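Local coordinates for protein enterotoxin SEN variant (Staphylococcus aureus, PDB 6KRY) that probably acts as a superantigenic toxin, an enterotoxin of the staphylococcal/streptococcal toxin family built from an OB-fold and a beta-grasp domain, at residues A[7-12]-A[170-175]; A[123-128]-A[220-225]; A[135-140]-A[151-156]; A[174-179]-A[188-193]. All coordinates share one frame; numbering follows the deposited sequence.

Contact 1: A[7-12]-A[170-175]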
loop_
_atom_site.group_PDB
_atom_site.type_symbol
_atom_site.label_atom_id
_atom_site.label_comp_id
_atom_site.label_asym_id
_atom_site.label_seq_id
_atom_site.Cartn_x
_atom_site.Cartn_y
_atom_site.Cartn_z
ATOM N N LEU A 7 12.248 6.437 -15.306
ATOM C CA LEU A 7 10.941 6.608 -14.672
ATOM C C LEU A 7 9.882 6.820 -15.745
ATOM O O LEU A 7 10.154 7.459 -16.754
ATOM C CB LEU A 7 10.977 7.806 -13.735
ATOM C CG LEU A 7 11.927 7.679 -12.553
ATOM C CD1 LEU A 7 11.934 8.996 -11.819
ATOM C CD2 LEU A 7 11.513 6.526 -11.634
ATOM N N LYS A 8 8.691 6.275 -15.518
ATOM C CA LYS A 8 7.574 6.424 -16.456
ATOM C C LYS A 8 6.970 7.828 -16.309
ATOM O O LYS A 8 7.104 8.492 -15.273
ATOM C CB LYS A 8 6.491 5.376 -16.183
ATOM C CG LYS A 8 6.951 3.929 -16.169
ATOM C CD LYS A 8 7.252 3.374 -17.528
ATOM C CE LYS A 8 7.770 1.950 -17.461
ATOM N NZ LYS A 8 9.193 1.907 -17.031
ATOM N N LYS A 9 6.271 8.251 -17.351
ATOM C CA LYS A 9 5.739 9.583 -17.454
ATOM C C LYS A 9 4.237 9.585 -17.122
ATOM O O LYS A 9 3.512 8.745 -17.618
ATOM C CB LYS A 9 5.958 10.069 -18.888
ATOM C CG LYS A 9 6.420 11.503 -19.003
ATOM C CD LYS A 9 6.932 11.874 -20.375
ATOM C CE LYS A 9 6.204 13.069 -20.965
ATOM N NZ LYS A 9 5.844 14.109 -19.957
ATOM N N LYS A 10 3.774 10.555 -16.321
ATOM C CA LYS A 10 2.348 10.690 -16.047
ATOM C C LYS A 10 1.510 10.819 -17.340
ATOM O O LYS A 10 0.416 10.259 -17.420
ATOM C CB LYS A 10 2.077 11.917 -15.174
ATOM C CG LYS A 10 0.618 12.098 -14.812
ATOM C CD LYS A 10 0.376 13.306 -13.969
ATOM C CE LYS A 10 -1.057 13.425 -13.537
ATOM N NZ LYS A 10 -1.222 14.534 -12.593
ATOM N N SER A 11 1.995 11.579 -18.322
ATOM C CA SER A 11 1.236 11.855 -19.553
ATOM C C SER A 11 1.055 10.598 -20.411
ATOM O O SER A 11 0.265 10.614 -21.317
ATOM C CB SER A 11 1.867 12.939 -20.339
ATOM O OG SER A 11 3.166 12.554 -20.738
ATOM N N ASP A 12 1.757 9.505 -20.119
ATOM C CA ASP A 12 1.571 8.219 -20.831
ATOM C C ASP A 12 0.521 7.314 -20.169
ATOM O O ASP A 12 0.334 6.153 -20.597
ATOM C CB ASP A 12 2.887 7.439 -20.897
ATOM C CG ASP A 12 3.877 8.041 -21.875
ATOM O OD1 ASP A 12 3.448 8.866 -22.713
ATOM O OD2 ASP A 12 5.073 7.700 -21.779
ATOM N N ASN A 170 1.775 19.285 -13.857
ATOM C CA ASN A 170 3.016 19.955 -13.433
ATOM C C ASN A 170 4.000 18.941 -12.818
ATOM O O ASN A 170 5.184 19.183 -12.854
ATOM C CB ASN A 170 2.721 21.098 -12.477
ATOM C CG ASN A 170 2.016 20.547 -11.275
ATOM O OD1 ASN A 170 1.078 19.759 -11.434
ATOM N ND2 ASN A 170 2.518 20.884 -10.097
ATOM N N ILE A 171 3.523 17.853 -12.205
ATOM C CA ILE A 171 4.424 16.694 -11.885
ATOM C C ILE A 171 4.289 15.623 -12.974
ATOM O O ILE A 171 3.187 15.149 -13.195
ATOM C CB ILE A 171 4.113 16.130 -10.487
ATOM C CG1 ILE A 171 4.205 17.190 -9.378
ATOM C CG2 ILE A 171 4.996 14.933 -10.195
ATOM C CD1 ILE A 171 5.537 17.878 -9.301
ATOM N N GLN A 172 5.389 15.252 -13.651
ATOM C CA GLN A 172 5.345 14.266 -14.735
ATOM C C GLN A 172 6.005 12.951 -14.351
ATOM O O GLN A 172 5.705 11.927 -14.962
ATOM C CB GLN A 172 6.002 14.802 -16.015
ATOM C CG GLN A 172 5.065 15.668 -16.850
ATOM C CD GLN A 172 3.816 14.929 -17.279
ATOM O OE1 GLN A 172 3.876 13.783 -17.735
ATOM N NE2 GLN A 172 2.672 15.597 -17.132
ATOM N N LYS A 173 6.964 12.989 -13.422
ATOM C CA LYS A 173 7.649 11.788 -13.033
ATOM C C LYS A 173 7.905 11.867 -11.521
ATOM O O LYS A 173 7.933 12.962 -10.916
ATOM C CB LYS A 173 8.997 11.595 -13.743
ATOM C CG LYS A 173 8.952 11.509 -15.272
ATOM C CD LYS A 173 10.295 11.212 -15.931
ATOM C CE LYS A 173 10.151 10.782 -17.384
ATOM N NZ LYS A 173 11.473 10.527 -17.995
ATOM N N GLY A 174 8.101 10.698 -10.926
ATOM C CA GLY A 174 8.421 10.695 -9.517
ATOM C C GLY A 174 8.675 9.306 -8.998
ATOM O O GLY A 174 8.187 8.318 -9.530
ATOM N N CYS A 175 9.370 9.248 -7.865
ATOM C CA CYS A 175 9.607 7.983 -7.246
ATOM C C CYS A 175 9.754 8.150 -5.715
ATOM O O CYS A 175 9.980 9.236 -5.189
ATOM C CB CYS A 175 10.810 7.301 -7.854
ATOM S SG CYS A 175 12.354 8.204 -7.575
HETATM O O HOH W 1 7.871 8.544 -12.748
HETATM O O HOH W 2 0.977 16.264 -12.349
#
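Gln172 OE1 accepts from two nitrogens and, weakly, from a hydroxyl. The backbone N of Ser11 reaches it in the carbonyl plane, on a lone pair, at 3.0 Å, while Lys9 NZ, also 3.0 Å from Gln172 OE1, stands above that plane at a C=O...N angle of 102°. Ser11 OG adds the weak third bond. The Gln172 chain bends at chi2 (-59°), which folds its oxygen back over residues 9 to 11, and Lys9 bends twice near its end to cross it. The same glutamine also uses its backbone: Lys10 N donates to Gln172 O at 2.7 Å. Two residues, Gln172 and Lys173, sit opposite the single Tyr225 of strand 218-225, a classic beta bulge, which ties the N-terminal segment to the start of strand 173-180. From the bulge itself the extended Lys173 chain runs past the backbone of Leu7, its CE 3.4 Å from Leu7 O, and its NZ bonds to Lys4 O. Leu7 CD2 packs on Cys175 CB at 3.9 Å. One water accepts from Gly174 N and can donate to Lys8 O, another joins Lys10 NZ to Ile171 O; the straight Lys10 chain carries its ammonium on to the carbonyls of Asn165, Thr168 and Ile163.

Contact 2: A[123-128]-A[220-225]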
loop_
_atom_site.group_PDB
_atom_site.type_symbol
_atom_site.label_atom_id
_atom_site.label_comp_id
_atom_site.label_asym_id
_atom_site.label_seq_id
_atom_site.Cartn_x
_atom_site.Cartn_y
_atom_site.Cartn_z
ATOM N N VAL A 123 9.830 11.663 6.037
ATOM C CA VAL A 123 9.730 11.674 4.581
ATOM C C VAL A 123 10.286 13.008 4.073
ATOM O O VAL A 123 9.706 14.051 4.310
ATOM C CB VAL A 123 8.264 11.489 4.127
ATOM C CG1 VAL A 123 8.177 11.371 2.614
ATOM C CG2 VAL A 123 7.558 10.328 4.820
ATOM N N ASN A 124 11.409 12.955 3.370
ATOM C CA ASN A 124 11.961 14.127 2.691
ATOM C C ASN A 124 11.423 14.176 1.260
ATOM O O ASN A 124 11.186 13.123 0.639
ATOM C CB ASN A 124 13.482 14.088 2.682
ATOM C CG ASN A 124 14.037 14.341 4.061
ATOM O OD1 ASN A 124 14.700 13.476 4.613
ATOM N ND2 ASN A 124 13.774 15.524 4.596
ATOM N N VAL A 125 11.095 15.377 0.800
ATOM C CA VAL A 125 10.529 15.534 -0.518
ATOM C C VAL A 125 11.392 16.538 -1.301
ATOM O O VAL A 125 11.690 17.659 -0.813
ATOM C CB VAL A 125 9.059 15.988 -0.449
ATOM C CG1 VAL A 125 8.466 16.143 -1.838
ATOM C CG2 VAL A 125 8.186 15.043 0.352
ATOM N N PHE A 126 11.741 16.154 -2.532
ATOM C CA PHE A 126 12.474 16.967 -3.471
ATOM C C PHE A 126 11.627 17.148 -4.741
ATOM O O PHE A 126 10.980 16.210 -5.202
ATOM C CB PHE A 126 13.812 16.328 -3.810
ATOM C CG PHE A 126 14.704 16.153 -2.606
ATOM C CD1 PHE A 126 14.644 14.998 -1.840
ATOM C CD2 PHE A 126 15.568 17.167 -2.218
ATOM C CE1 PHE A 126 15.453 14.853 -0.718
ATOM C CE2 PHE A 126 16.396 17.007 -1.114
ATOM C CZ PHE A 126 16.337 15.850 -0.369
ATOM N N LYS A 127 11.595 18.377 -5.251
ATOM C CA LYS A 127 10.879 18.674 -6.475
ATOM C C LYS A 127 11.838 19.407 -7.418
ATOM O O LYS A 127 12.315 20.498 -7.058
ATOM C CB LYS A 127 9.642 19.515 -6.178
ATOM C CG LYS A 127 8.808 19.820 -7.414
ATOM C CD LYS A 127 7.444 20.363 -7.053
ATOM C CE LYS A 127 7.468 21.847 -6.755
ATOM N NZ LYS A 127 6.165 22.455 -7.104
ATOM N N ASP A 128 12.131 18.786 -8.570
ATOM C CA ASP A 128 13.254 19.154 -9.476
ATOM C C ASP A 128 14.545 19.482 -8.708
ATOM O O ASP A 128 15.215 20.497 -8.973
ATOM C CB ASP A 128 12.840 20.305 -10.380
ATOM C CG ASP A 128 11.733 19.864 -11.300
ATOM O OD1 ASP A 128 11.920 18.826 -11.979
ATOM O OD2 ASP A 128 10.704 20.538 -11.307
ATOM N N ILE A 220 12.185 7.740 4.348
ATOM C CA ILE A 220 11.695 7.752 2.955
ATOM C C ILE A 220 12.137 9.043 2.291
ATOM O O ILE A 220 12.090 10.098 2.917
ATOM C CB ILE A 220 10.178 7.592 2.966
ATOM C CG1 ILE A 220 9.830 6.259 3.631
ATOM C CG2 ILE A 220 9.588 7.687 1.563
ATOM C CD1 ILE A 220 8.354 6.120 3.924
ATOM N N ASP A 221 12.560 8.942 1.027
ATOM C CA ASP A 221 12.805 10.123 0.225
ATOM C C ASP A 221 11.927 10.045 -1.026
ATOM O O ASP A 221 11.920 9.032 -1.716
ATOM C CB ASP A 221 14.269 10.260 -0.164
ATOM C CG ASP A 221 15.239 10.263 1.004
ATOM O OD1 ASP A 221 14.979 10.989 1.970
ATOM O OD2 ASP A 221 16.228 9.497 0.932
ATOM N N VAL A 222 11.233 11.146 -1.328
ATOM C CA VAL A 222 10.393 11.265 -2.505
ATOM C C VAL A 222 11.062 12.249 -3.486
ATOM O O VAL A 222 11.447 13.378 -3.073
ATOM C CB VAL A 222 8.988 11.761 -2.103
ATOM C CG1 VAL A 222 8.116 12.049 -3.314
ATOM C CG2 VAL A 222 8.292 10.769 -1.169
ATOM N N PHE A 223 11.161 11.849 -4.762
ATOM C CA PHE A 223 11.724 12.690 -5.825
ATOM C C PHE A 223 10.624 12.916 -6.847
ATOM O O PHE A 223 10.087 11.966 -7.386
ATOM C CB PHE A 223 12.979 12.042 -6.422
ATOM C CG PHE A 223 14.104 11.863 -5.439
ATOM C CD1 PHE A 223 14.962 12.910 -5.142
ATOM C CD2 PHE A 223 14.264 10.669 -4.751
ATOM C CE1 PHE A 223 15.972 12.758 -4.205
ATOM C CE2 PHE A 223 15.279 10.515 -3.819
ATOM C CZ PHE A 223 16.127 11.557 -3.555
ATOM N N LEU A 224 10.292 14.180 -7.086
ATOM C CA LEU A 224 9.301 14.565 -8.041
ATOM C C LEU A 224 9.964 15.424 -9.127
ATOM O O LEU A 224 10.911 16.141 -8.843
ATOM C CB LEU A 224 8.201 15.374 -7.350
ATOM C CG LEU A 224 7.537 14.680 -6.148
ATOM C CD1 LEU A 224 6.498 15.606 -5.535
ATOM C CD2 LEU A 224 6.900 13.369 -6.559
ATOM N N TYR A 225 9.421 15.362 -10.338
ATOM C CA TYR A 225 10.011 16.072 -11.485
ATOM C C TYR A 225 8.888 16.645 -12.358
ATOM O O TYR A 225 7.908 15.950 -12.656
ATOM C CB TYR A 225 10.895 15.151 -12.320
ATOM C CG TYR A 225 11.995 14.496 -11.533
ATOM C CD1 TYR A 225 13.163 15.182 -11.241
ATOM C CD2 TYR A 225 11.851 13.203 -11.049
ATOM C CE1 TYR A 225 14.169 14.591 -10.492
ATOM C CE2 TYR A 225 12.842 12.610 -10.288
ATOM C CZ TYR A 225 14.003 13.302 -10.016
ATOM O OH TYR A 225 14.986 12.683 -9.291
HETATM O O HOH W 3 13.912 11.170 5.021
#
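Phe126 lies beside Phe223 with the two rings pointing the same way, their planes only 11° apart, but one ring is displaced along the other and little of either lies over its neighbour: the centroids are 5.3 Å apart, and the nearest atoms are Phe126 CD1 and Phe223 CE1 at 3.5 Å. Matching first torsions (-61° and -62°), each with CG opposite the carbonyl carbon, send both rings the same way along neighbouring strands. Asn124 and Asp221 sit next to them on this face, amide and carboxylate nearly coplanar, and a water sits where it can donate to Asn124 OD1 and Ile220 O. The other face is mainly aliphatic. Val123 CG1 leans obliquely over Val222 CG2 at 3.8 Å, Val125 CG2 rests against Val222 CB, and Val125 CG1 approaches Leu224 CD1 at 4.2 Å; Val153, Leu157 and Tyr161 of helix 146-161 pack on this side. Between the faces, strands 114-127 and 218-225 run parallel, the one parallel pair in the beta-grasp sheet. Five backbone bonds join them, from Asn124 N to Ile220 O through to Asp128 N to Leu224 O at 2.9 Å. At the end, Asp128 OD1 meets the Tyr225 ring at its edge and accepts from Lys226 N. The chemistry therefore splits by face: Val123, Val125, Ile220, Val222 and Leu224 are buried on the helix side, while phenyl rings and polar groups share the partly exposed one.

Contact 3: A[135-140]-A[151-156]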
loop_
_atom_site.group_PDB
_atom_site.type_symbol
_atom_site.label_atom_id
_atom_site.label_comp_id
_atom_site.label_asym_id
_atom_site.label_seq_id
_atom_site.Cartn_x
_atom_site.Cartn_y
_atom_site.Cartn_z
ATOM N N PHE A 135 7.636 15.813 5.826
ATOM C CA PHE A 135 6.549 15.426 6.706
ATOM C C PHE A 135 6.872 14.050 7.297
ATOM O O PHE A 135 7.835 13.418 6.886
ATOM C CB PHE A 135 5.204 15.478 5.981
ATOM C CG PHE A 135 5.059 14.578 4.789
ATOM C CD1 PHE A 135 4.776 13.223 4.949
ATOM C CD2 PHE A 135 5.164 15.096 3.515
ATOM C CE1 PHE A 135 4.580 12.428 3.839
ATOM C CE2 PHE A 135 5.015 14.276 2.409
ATOM C CZ PHE A 135 4.704 12.951 2.577
ATOM N N VAL A 136 6.071 13.605 8.264
ATOM C CA VAL A 136 6.240 12.293 8.804
ATOM C C VAL A 136 4.970 11.498 8.556
ATOM O O VAL A 136 3.939 12.032 8.296
ATOM C CB VAL A 136 6.594 12.281 10.298
ATOM C CG1 VAL A 136 7.794 13.165 10.587
ATOM C CG2 VAL A 136 5.405 12.654 11.141
ATOM N N ILE A 137 5.114 10.180 8.654
ATOM C CA ILE A 137 4.007 9.233 8.738
ATOM C C ILE A 137 4.287 8.401 9.992
ATOM O O ILE A 137 5.426 8.387 10.500
ATOM C CB ILE A 137 3.899 8.365 7.474
ATOM C CG1 ILE A 137 5.156 7.514 7.309
ATOM C CG2 ILE A 137 3.623 9.210 6.234
ATOM C CD1 ILE A 137 5.078 6.497 6.204
ATOM N N LYS A 138 3.258 7.749 10.509
ATOM C CA LYS A 138 3.358 7.070 11.760
ATOM C C LYS A 138 2.784 5.666 11.643
ATOM O O LYS A 138 1.950 5.402 10.807
ATOM C CB LYS A 138 2.552 7.811 12.822
ATOM C CG LYS A 138 3.062 9.213 13.078
ATOM C CD LYS A 138 2.352 9.941 14.185
ATOM C CE LYS A 138 2.650 11.418 14.067
ATOM N NZ LYS A 138 2.514 12.058 15.384
ATOM N N THR A 139 3.273 4.781 12.503
ATOM C CA THR A 139 2.765 3.403 12.615
ATOM C C THR A 139 2.898 2.967 14.072
ATOM O O THR A 139 3.767 3.466 14.800
ATOM C CB THR A 139 3.480 2.428 11.671
ATOM O OG1 THR A 139 2.881 1.138 11.726
ATOM C CG2 THR A 139 4.948 2.262 11.974
ATOM N N LYS A 140 2.043 2.028 14.449
ATOM C CA LYS A 140 2.085 1.452 15.769
ATOM C C LYS A 140 2.758 0.080 15.750
ATOM O O LYS A 140 2.711 -0.635 16.755
ATOM C CB LYS A 140 0.672 1.341 16.345
ATOM C CG LYS A 140 0.237 2.561 17.145
ATOM C CD LYS A 140 0.287 2.363 18.664
ATOM C CE LYS A 140 -0.409 3.488 19.409
ATOM N NZ LYS A 140 -0.669 3.142 20.826
ATOM N N THR A 151 1.462 3.670 1.054
ATOM C CA THR A 151 0.136 4.181 0.922
ATOM C C THR A 151 -0.014 5.492 1.699
ATOM O O THR A 151 -0.568 6.444 1.174
ATOM C CB THR A 151 -0.907 3.173 1.411
ATOM O OG1 THR A 151 -0.802 2.004 0.610
ATOM C CG2 THR A 151 -2.299 3.741 1.314
ATOM N N LYS A 152 0.484 5.527 2.946
ATOM C CA LYS A 152 0.407 6.731 3.770
ATOM C C LYS A 152 1.155 7.912 3.126
ATOM O O LYS A 152 0.633 9.047 3.061
ATOM C CB LYS A 152 0.943 6.419 5.162
ATOM C CG LYS A 152 -0.019 5.617 6.008
ATOM C CD LYS A 152 0.513 5.284 7.366
ATOM C CE LYS A 152 -0.601 4.715 8.219
ATOM N NZ LYS A 152 -0.105 4.044 9.450
ATOM N N VAL A 153 2.325 7.648 2.546
ATOM C CA VAL A 153 3.044 8.684 1.779
ATOM C C VAL A 153 2.251 9.129 0.532
ATOM O O VAL A 153 2.099 10.346 0.288
ATOM C CB VAL A 153 4.442 8.191 1.374
ATOM C CG1 VAL A 153 5.173 9.159 0.465
ATOM C CG2 VAL A 153 5.282 7.988 2.607
ATOM N N ARG A 154 1.791 8.172 -0.278
ATOM C CA ARG A 154 1.134 8.492 -1.514
ATOM C C ARG A 154 -0.133 9.321 -1.249
ATOM O O ARG A 154 -0.414 10.283 -2.008
ATOM C CB ARG A 154 0.862 7.236 -2.325
ATOM C CG ARG A 154 2.111 6.658 -2.960
ATOM C CD ARG A 154 1.788 5.555 -3.945
ATOM N NE ARG A 154 2.969 4.739 -4.211
ATOM C CZ ARG A 154 3.191 4.071 -5.316
ATOM N NH1 ARG A 154 2.509 4.344 -6.420
ATOM N NH2 ARG A 154 4.109 3.121 -5.299
ATOM N N PHE A 155 -0.863 8.995 -0.173
ATOM C CA PHE A 155 -2.051 9.734 0.178
ATOM C C PHE A 155 -1.686 11.220 0.406
ATOM O O PHE A 155 -2.352 12.143 -0.063
ATOM C CB PHE A 155 -2.668 9.091 1.419
ATOM C CG PHE A 155 -4.026 9.642 1.719
ATOM C CD1 PHE A 155 -5.128 9.171 1.035
ATOM C CD2 PHE A 155 -4.173 10.708 2.608
ATOM C CE1 PHE A 155 -6.376 9.728 1.270
ATOM C CE2 PHE A 155 -5.429 11.242 2.880
ATOM C CZ PHE A 155 -6.522 10.764 2.186
ATOM N N LYS A 156 -0.604 11.444 1.144
ATOM C CA LYS A 156 -0.151 12.810 1.440
ATOM C C LYS A 156 0.374 13.498 0.174
ATOM O O LYS A 156 0.085 14.685 -0.100
ATOM C CB LYS A 156 0.917 12.745 2.515
ATOM C CG LYS A 156 0.377 12.676 3.926
ATOM C CD LYS A 156 0.865 13.857 4.754
ATOM C CE LYS A 156 0.729 15.166 3.997
ATOM N NZ LYS A 156 0.424 16.293 4.913
#
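Ile137 and Val153 form the buried, tightly packed part of this contact. Their side chains cross at about a right angle, with Ile137 CD1 3.9 Å from Val153 CG2, while Ile137 CG2 rests on Lys152 CB at 4.0 Å. A chi1 of 63° lets Ile137 use both branches against the helix, CD1 on Val153 and CG2 on Lys152. Ile220 of strand 218-225 touches both Ile137 and Val153, closing this buried layer where helix 146-161 lies across the beta-grasp sheet. Strand 135-139 and helix 151-156 run at 142° to one another, their axes 8.9 Å apart. Toward solvent the contact relies instead on partly exposed lysine chains. At one end the bent Lys156 lays its CD over one face of the Phe135 ring, 4.2 Å from the centroid and offset toward the rim, while Lys156 CB meets Phe135 CZ at 3.8 Å; Lys156 NZ lies farther from the ring, at most a weak cation-pi attraction. At the other end Lys152 stretches out fully and gives NZ to Lys138 O at 2.8 Å, nearly along the C=O axis. Glu148 forms a salt bridge with the same ammonium and also bonds to Thr139. The Lys152 ammonium has both a strand carbonyl and the Glu148 carboxylate as partners, which would probably offset its charge, whereas Lys156 serves the contact mainly through its methylenes.

Contact 4: A[174-179]-A[188-193]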
loop_
_atom_site.group_PDB
_atom_site.type_symbol
_atom_site.label_atom_id
_atom_site.label_comp_id
_atom_site.label_asym_id
_atom_site.label_seq_id
_atom_site.Cartn_x
_atom_site.Cartn_y
_atom_site.Cartn_z
ATOM N N GLY A 174 8.101 10.698 -10.926
ATOM C CA GLY A 174 8.421 10.695 -9.517
ATOM C C GLY A 174 8.675 9.306 -8.998
ATOM O O GLY A 174 8.187 8.318 -9.530
ATOM N N CYS A 175 9.370 9.248 -7.865
ATOM C CA CYS A 175 9.607 7.983 -7.246
ATOM C C CYS A 175 9.754 8.150 -5.715
ATOM O O CYS A 175 9.980 9.236 -5.189
ATOM C CB CYS A 175 10.810 7.301 -7.854
ATOM S SG CYS A 175 12.354 8.204 -7.575
ATOM N N ILE A 176 9.583 7.021 -5.041
ATOM C CA ILE A 176 9.622 6.910 -3.603
ATOM C C ILE A 176 10.672 5.864 -3.243
ATOM O O ILE A 176 10.601 4.749 -3.650
ATOM C CB ILE A 176 8.240 6.589 -3.019
ATOM C CG1 ILE A 176 8.383 6.464 -1.508
ATOM C CG2 ILE A 176 7.600 5.353 -3.642
ATOM C CD1 ILE A 176 7.098 6.338 -0.743
ATOM N N PHE A 177 11.674 6.308 -2.470
ATOM C CA PHE A 177 12.791 5.508 -2.050
ATOM C C PHE A 177 12.681 5.170 -0.568
ATOM O O PHE A 177 12.451 6.043 0.224
ATOM C CB PHE A 177 14.093 6.301 -2.165
ATOM C CG PHE A 177 14.856 6.049 -3.429
ATOM C CD1 PHE A 177 15.761 5.001 -3.499
ATOM C CD2 PHE A 177 14.639 6.840 -4.548
ATOM C CE1 PHE A 177 16.461 4.758 -4.675
ATOM C CE2 PHE A 177 15.331 6.589 -5.718
ATOM C CZ PHE A 177 16.246 5.560 -5.769
ATOM N N PHE A 178 12.939 3.917 -0.230
ATOM C CA PHE A 178 12.927 3.428 1.132
ATOM C C PHE A 178 14.374 3.150 1.517
ATOM O O PHE A 178 14.996 2.287 0.894
ATOM C CB PHE A 178 12.050 2.177 1.246
ATOM C CG PHE A 178 10.598 2.443 0.929
ATOM C CD1 PHE A 178 10.135 2.403 -0.373
ATOM C CD2 PHE A 178 9.708 2.780 1.939
ATOM C CE1 PHE A 178 8.802 2.665 -0.660
ATOM C CE2 PHE A 178 8.380 3.058 1.647
ATOM C CZ PHE A 178 7.934 2.991 0.349
ATOM N N HIS A 179 14.904 3.907 2.479
ATOM C CA HIS A 179 16.345 3.847 2.863
ATOM C C HIS A 179 16.485 3.319 4.287
ATOM O O HIS A 179 15.797 3.811 5.168
ATOM C CB HIS A 179 16.987 5.244 2.847
ATOM C CG HIS A 179 17.301 5.715 1.473
ATOM N ND1 HIS A 179 16.538 6.668 0.832
ATOM C CD2 HIS A 179 18.256 5.323 0.596
ATOM C CE1 HIS A 179 17.036 6.879 -0.382
ATOM N NE2 HIS A 179 18.066 6.041 -0.563
ATOM N N PHE A 188 15.567 0.675 -1.832
ATOM C CA PHE A 188 14.783 0.315 -3.007
ATOM C C PHE A 188 13.739 1.399 -3.228
ATOM O O PHE A 188 13.455 2.186 -2.312
ATOM C CB PHE A 188 14.102 -1.042 -2.829
ATOM C CG PHE A 188 13.203 -1.134 -1.621
ATOM C CD1 PHE A 188 13.728 -1.377 -0.371
ATOM C CD2 PHE A 188 11.828 -0.950 -1.737
ATOM C CE1 PHE A 188 12.905 -1.471 0.742
ATOM C CE2 PHE A 188 11.007 -1.046 -0.628
ATOM C CZ PHE A 188 11.541 -1.324 0.604
ATOM N N TYR A 189 13.193 1.436 -4.445
ATOM C CA TYR A 189 12.267 2.449 -4.788
ATOM C C TYR A 189 11.100 1.862 -5.586
ATOM O O TYR A 189 11.201 0.768 -6.119
ATOM C CB TYR A 189 12.975 3.576 -5.539
ATOM C CG TYR A 189 13.280 3.324 -6.998
ATOM C CD1 TYR A 189 14.506 2.810 -7.400
ATOM C CD2 TYR A 189 12.361 3.647 -7.986
ATOM C CE1 TYR A 189 14.797 2.609 -8.744
ATOM C CE2 TYR A 189 12.634 3.447 -9.326
ATOM C CZ TYR A 189 13.866 2.950 -9.709
ATOM O OH TYR A 189 14.138 2.784 -11.038
ATOM N N TYR A 190 9.988 2.607 -5.584
ATOM C CA TYR A 190 8.896 2.419 -6.507
ATOM C C TYR A 190 8.759 3.672 -7.381
ATOM O O TYR A 190 8.974 4.803 -6.914
ATOM C CB TYR A 190 7.579 2.186 -5.771
ATOM C CG TYR A 190 7.503 0.940 -4.926
ATOM C CD1 TYR A 190 7.979 -0.280 -5.387
ATOM C CD2 TYR A 190 6.876 0.959 -3.695
ATOM C CE1 TYR A 190 7.919 -1.426 -4.612
ATOM C CE2 TYR A 190 6.779 -0.179 -2.917
ATOM C CZ TYR A 190 7.290 -1.386 -3.384
ATOM O OH TYR A 190 7.191 -2.529 -2.643
ATOM N N ASP A 191 8.395 3.454 -8.641
ATOM C CA ASP A 191 8.080 4.499 -9.547
ATOM C C ASP A 191 6.586 4.785 -9.400
ATOM O O ASP A 191 5.760 3.905 -9.643
ATOM C CB ASP A 191 8.471 4.053 -10.954
ATOM C CG ASP A 191 8.085 4.957 -12.109
ATOM O OD1 ASP A 191 7.323 5.950 -11.894
ATOM O OD2 ASP A 191 8.552 4.648 -13.265
ATOM N N LEU A 192 6.254 6.024 -9.048
ATOM C CA LEU A 192 4.896 6.466 -8.802
ATOM C C LEU A 192 3.983 6.300 -10.018
ATOM O O LEU A 192 2.774 6.143 -9.831
ATOM C CB LEU A 192 4.888 7.931 -8.343
ATOM C CG LEU A 192 5.540 8.218 -6.989
ATOM C CD1 LEU A 192 5.554 9.712 -6.731
ATOM C CD2 LEU A 192 4.834 7.474 -5.861
ATOM N N TYR A 193 4.532 6.379 -11.239
ATOM C CA TYR A 193 3.715 6.351 -12.438
ATOM C C TYR A 193 3.838 5.007 -13.144
ATOM O O TYR A 193 3.407 4.882 -14.274
ATOM C CB TYR A 193 4.092 7.546 -13.313
ATOM C CG TYR A 193 3.686 8.849 -12.679
ATOM C CD1 TYR A 193 2.358 9.149 -12.452
ATOM C CD2 TYR A 193 4.632 9.774 -12.279
ATOM C CE1 TYR A 193 1.978 10.350 -11.864
ATOM C CE2 TYR A 193 4.270 10.965 -11.662
ATOM C CZ TYR A 193 2.940 11.257 -11.464
ATOM O OH TYR A 193 2.628 12.436 -10.884
HETATM O O HOH W 1 7.871 8.544 -12.748
#
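Tyr189 CB stands squarely over the Phe177 ring, 3.5 Å from its centroid and only 2° off the normal. The two rings lie side by side but oblique, planes 34° apart, and Phe177 CZ approaches Tyr189 CD1 at 3.6 Å. Cys175 CB is 4.0 Å from Tyr189 CD2, the sulfur standing obliquely to the ring. On the other face Phe178 and Phe188 have nearly parallel planes slid apart, and Phe178 CB lies over a face of the Phe188 ring, offset toward the rim. The ring planes of Phe178 and Tyr190 are 70° apart, Phe178 CE1 4.0 Å from Tyr190 CD2, completing an aromatic cluster. The strands are the two arms of a beta hairpin, 173-180 and 188-191, the latter forming an edge of the beta-grasp sheet. Ile176 and Tyr190 exchange a pair of backbone bonds, both 3.0 Å (Ile176 N to Tyr190 O, Tyr190 N to Ile176 O), and Phe178 and Phe188 exchange another. Ile176 CG2 packs against Tyr190 CB at 3.8 Å. Where the strand ends, Asp191 OD1 takes the N-H of Tyr193 from above its carboxylate plane, an Asx turn; a water accepting from Gly174 N can donate to this oxygen, and Asp191 OD2 takes the N-H of Lys8. Leu192 N bonds to Gly174 O, and the Tyr193 hydroxyl reaches Ile163 O.

Contacts 2 to 4 lie in the beta-grasp sheet and its helix; contact 1 docks the N-terminal segment 7-12 onto that sheet. Contacts 2 and 4, centred about 9 Å apart, are stitched by backbone bonds between strands 218-225 and 173-180, Phe177 N to Asp221 O at 2.8 Å and Cys175 N to Phe223 O at 2.9 Å. Contact 1 continues contact 4 along strand 173-180: they share Gly174, Cys175 and a water, and Lys8 N bonds Asp191 OD2 at 2.8 Å. Val153 joins contact 3 to contacts 4 and 2, its CG1 3.6 Å from Ile176 CD1 and its CG2 3.8 Å from Ile220 CD1. Contacts 1 and 3 do not touch; their nearest atoms are about 7 Å apart.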